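Local coordinates for penicillin binding protein 2X (Streptococcus thermophilus, PDB 5U47) that probably cross-links peptides of adjacent glycan strands in septal cell-wall peptidoglycan as a transpeptidase, and binds penicillin, at residues 242-250 / 259-267. The protein carries 1 engineered substitution. Sequence-based numbering, arbitrary orientation.
Sequences KGINASATV and LATTQRPTY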
loop_
_atom_site.group_PDB
_atom_site.type_symbol
_atom_site.label_atom_id
_atom_site.label_comp_id
_atom_site.label_asym_id
_atom_site.label_seq_id
_atom_site.Cartn_x
_atom_site.Cartn_y
_atom_site.Cartn_z
ATOM N N LYS A 242 -14.362 -18.416 -8.102
ATOM C CA LYS A 242 -14.351 -19.130 -6.811
ATOM C C LYS A 242 -12.908 -19.488 -6.404
ATOM O O LYS A 242 -12.623 -20.619 -5.984
ATOM C CB LYS A 242 -15.218 -20.398 -6.790
ATOM C CG LYS A 242 -16.702 -20.225 -7.075
ATOM C CD LYS A 242 -17.015 -20.348 -8.558
ATOM C CE LYS A 242 -18.512 -20.493 -8.758
ATOM N NZ LYS A 242 -18.855 -20.506 -10.202
ATOM N N GLY A 243 -12.000 -18.526 -6.567
ATOM C CA GLY A 243 -10.612 -18.720 -6.180
ATOM C C GLY A 243 -10.483 -18.598 -4.673
ATOM O O GLY A 243 -11.362 -18.022 -4.009
ATOM N N ILE A 244 -9.389 -19.133 -4.135
ATOM C CA ILE A 244 -9.125 -19.046 -2.704
ATOM C C ILE A 244 -8.697 -17.633 -2.312
ATOM O O ILE A 244 -8.892 -17.227 -1.185
ATOM C CB ILE A 244 -8.133 -20.119 -2.211
ATOM C CG1 ILE A 244 -6.722 -19.897 -2.755
ATOM C CG2 ILE A 244 -8.651 -21.506 -2.614
ATOM C CD1 ILE A 244 -5.697 -20.838 -2.144
ATOM N N ASN A 245 -8.100 -16.899 -3.251
ATOM C CA ASN A 245 -7.748 -15.496 -3.013
ATOM C C ASN A 245 -7.588 -14.771 -4.336
ATOM O O ASN A 245 -7.551 -15.394 -5.392
ATOM C CB ASN A 245 -6.516 -15.332 -2.090
ATOM C CG ASN A 245 -5.223 -15.765 -2.731
ATOM O OD1 ASN A 245 -4.843 -15.256 -3.782
ATOM N ND2 ASN A 245 -4.513 -16.690 -2.075
ATOM N N ALA A 246 -7.559 -13.448 -4.287
ATOM C CA ALA A 246 -7.384 -12.666 -5.496
ATOM C C ALA A 246 -6.958 -11.264 -5.115
ATOM O O ALA A 246 -7.120 -10.852 -3.955
ATOM C CB ALA A 246 -8.678 -12.629 -6.314
ATOM N N SER A 247 -6.406 -10.538 -6.091
ATOM C CA SER A 247 -5.999 -9.172 -5.881
ATOM C C SER A 247 -6.157 -8.400 -7.180
ATOM O O SER A 247 -6.146 -8.977 -8.259
ATOM C CB SER A 247 -4.554 -9.106 -5.419
ATOM O OG SER A 247 -3.703 -9.525 -6.467
ATOM N N ALA A 248 -6.302 -7.092 -7.049
ATOM C CA ALA A 248 -6.394 -6.178 -8.186
ATOM C C ALA A 248 -5.922 -4.810 -7.757
ATOM O O ALA A 248 -6.365 -4.308 -6.697
ATOM C CB ALA A 248 -7.805 -6.087 -8.677
ATOM N N THR A 249 -5.054 -4.201 -8.571
ATOM C CA THR A 249 -4.544 -2.882 -8.308
ATOM C C THR A 249 -4.446 -2.071 -9.588
ATOM O O THR A 249 -4.021 -2.582 -10.631
ATOM C CB THR A 249 -3.153 -2.959 -7.629
ATOM O OG1 THR A 249 -3.282 -3.619 -6.364
ATOM C CG2 THR A 249 -2.575 -1.589 -7.379
ATOM N N VAL A 250 -4.848 -0.809 -9.499
ATOM C CA VAL A 250 -4.745 0.133 -10.610
ATOM C C VAL A 250 -3.701 1.192 -10.226
ATOM O O VAL A 250 -3.763 1.771 -9.137
ATOM C CB VAL A 250 -6.084 0.823 -10.890
ATOM C CG1 VAL A 250 -5.954 1.834 -12.049
ATOM C CG2 VAL A 250 -7.154 -0.202 -11.193
ATOM N N LEU A 259 -4.091 4.067 -7.433
ATOM C CA LEU A 259 -5.424 4.665 -7.545
ATOM C C LEU A 259 -6.524 3.790 -6.981
ATOM O O LEU A 259 -7.564 4.296 -6.574
ATOM C CB LEU A 259 -5.715 5.017 -8.995
ATOM C CG LEU A 259 -4.697 5.973 -9.625
ATOM C CD1 LEU A 259 -4.982 6.232 -11.095
ATOM C CD2 LEU A 259 -4.686 7.276 -8.870
ATOM N N ALA A 260 -6.312 2.483 -6.986
ATOM C CA ALA A 260 -7.254 1.580 -6.377
ATOM C C ALA A 260 -6.575 0.266 -6.081
ATOM O O ALA A 260 -5.719 -0.184 -6.843
ATOM C CB ALA A 260 -8.456 1.370 -7.283
ATOM N N THR A 261 -6.929 -0.360 -4.966
ATOM C CA THR A 261 -6.306 -1.637 -4.634
ATOM C C THR A 261 -7.226 -2.451 -3.757
ATOM O O THR A 261 -7.823 -1.925 -2.830
ATOM C CB THR A 261 -4.915 -1.443 -3.984
ATOM O OG1 THR A 261 -4.261 -2.710 -3.850
ATOM C CG2 THR A 261 -4.989 -0.745 -2.643
ATOM N N THR A 262 -7.354 -3.730 -4.060
ATOM C CA THR A 262 -8.200 -4.579 -3.262
ATOM C C THR A 262 -7.747 -6.030 -3.304
ATOM O O THR A 262 -6.954 -6.441 -4.173
ATOM C CB THR A 262 -9.690 -4.457 -3.695
ATOM O OG1 THR A 262 -10.549 -4.859 -2.611
ATOM C CG2 THR A 262 -9.970 -5.279 -4.948
ATOM N N GLN A 263 -8.241 -6.798 -2.344
ATOM C CA GLN A 263 -7.968 -8.216 -2.307
ATOM C C GLN A 263 -9.180 -8.943 -1.810
ATOM O O GLN A 263 -10.051 -8.337 -1.208
ATOM C CB GLN A 263 -6.774 -8.539 -1.421
ATOM C CG GLN A 263 -7.007 -8.469 0.076
ATOM C CD GLN A 263 -5.720 -8.749 0.837
ATOM O OE1 GLN A 263 -4.713 -8.060 0.647
ATOM N NE2 GLN A 263 -5.741 -9.761 1.679
ATOM N N ARG A 264 -9.224 -10.246 -2.099
ATOM C CA ARG A 264 -10.289 -11.107 -1.706
ATOM C C ARG A 264 -9.647 -12.367 -1.124
ATOM O O ARG A 264 -8.599 -12.780 -1.596
ATOM C CB ARG A 264 -11.186 -11.449 -2.902
ATOM C CG ARG A 264 -11.999 -10.262 -3.445
ATOM C CD ARG A 264 -13.069 -9.857 -2.444
ATOM N NE ARG A 264 -13.917 -8.754 -2.897
ATOM C CZ ARG A 264 -13.588 -7.456 -2.854
ATOM N NH1 ARG A 264 -12.396 -7.062 -2.433
ATOM N NH2 ARG A 264 -14.455 -6.532 -3.277
ATOM N N PRO A 265 -10.241 -12.962 -0.087
ATOM C CA PRO A 265 -11.460 -12.470 0.566
ATOM C C PRO A 265 -11.186 -11.206 1.360
ATOM O O PRO A 265 -10.035 -10.925 1.686
ATOM C CB PRO A 265 -11.837 -13.625 1.526
ATOM C CG PRO A 265 -10.540 -14.307 1.781
ATOM C CD PRO A 265 -9.823 -14.260 0.463
ATOM N N THR A 266 -12.240 -10.462 1.674
ATOM C CA THR A 266 -12.088 -9.195 2.376
ATOM C C THR A 266 -13.060 -9.117 3.526
ATOM O O THR A 266 -13.686 -10.121 3.878
ATOM C CB THR A 266 -12.259 -8.011 1.392
ATOM O OG1 THR A 266 -11.859 -6.765 2.008
ATOM C CG2 THR A 266 -13.706 -7.930 0.893
ATOM N N TYR A 267 -13.147 -7.934 4.135
ATOM C CA TYR A 267 -14.081 -7.683 5.227
ATOM C C TYR A 267 -14.599 -6.242 5.192
ATOM O O TYR A 267 -14.016 -5.360 4.533
ATOM C CB TYR A 267 -13.410 -7.951 6.593
ATOM C CG TYR A 267 -12.253 -7.027 6.948
ATOM C CD1 TYR A 267 -10.961 -7.290 6.509
ATOM C CD2 TYR A 267 -12.447 -5.901 7.755
ATOM C CE1 TYR A 267 -9.895 -6.445 6.834
ATOM C CE2 TYR A 267 -11.399 -5.064 8.097
ATOM C CZ TYR A 267 -10.114 -5.348 7.635
ATOM O OH TYR A 267 -9.060 -4.520 7.966
#
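A246 and R264 form the hydrogen-bonded pair at one end of a beta hairpin, strands 245-252 and 258-264, which forms one edge of the five-stranded antiparallel sheet of the penicillin-binding transpeptidase domain, strand 258-264 being outermost. A246 N donates to R264 O at 3.0 Å, and R264 N returns a bond to A246 O. A248 and T262 exchange a like pair of bonds; between V250 and A260, V250 N donates firmly to A260 O but the return bond is weak. A classic beta bulge lies here: L259 and A260 both face V250, whose O takes a bond of 2.9 Å from L259 N beside the weak one from A260 N. A246, A248 and A260 put only a methyl on the sheet face that carries R264, which suits close packing; helix 224-241 lies against A246 and A260 there.

R264 can be followed outward. Its CB meets A246 CB at 4.4 Å; then two successive bends fold the chain back along its own strand, so that the guanidinium leaves strand 245-250. NE forms a salt bridge with D235 and NH2 one with E231. NH1 donates to T262 OG1, itself hydrogen-bonded to E231 OE2, and to Q263 O, each 2.9 Å away and close to the guanidinium plane, while T266 CG2 lies over one face. With three nitrogens bonded, the flat group can hardly rotate, and the carboxylates of E231 and D235, both on helix 224-241, probably offset its buried charge.

On the other face, T249 and T261 stand side by side as a non-hydrogen-bonded pair. T261 OG1 lies anti to its own backbone N (chi1 -172°) and T249 OG1 beside its own (chi1 -62°), and these rotations bring the hydroxyls together. Threonine's short branched side chain suits this buried place by keeping its hydroxyl close to the sheet: T249 CG2 lies 3.5 Å from A260 O, while T249 OG1 hydrogen-bonds Q416 OE1 and lies 2.8 Å from T261 OG1.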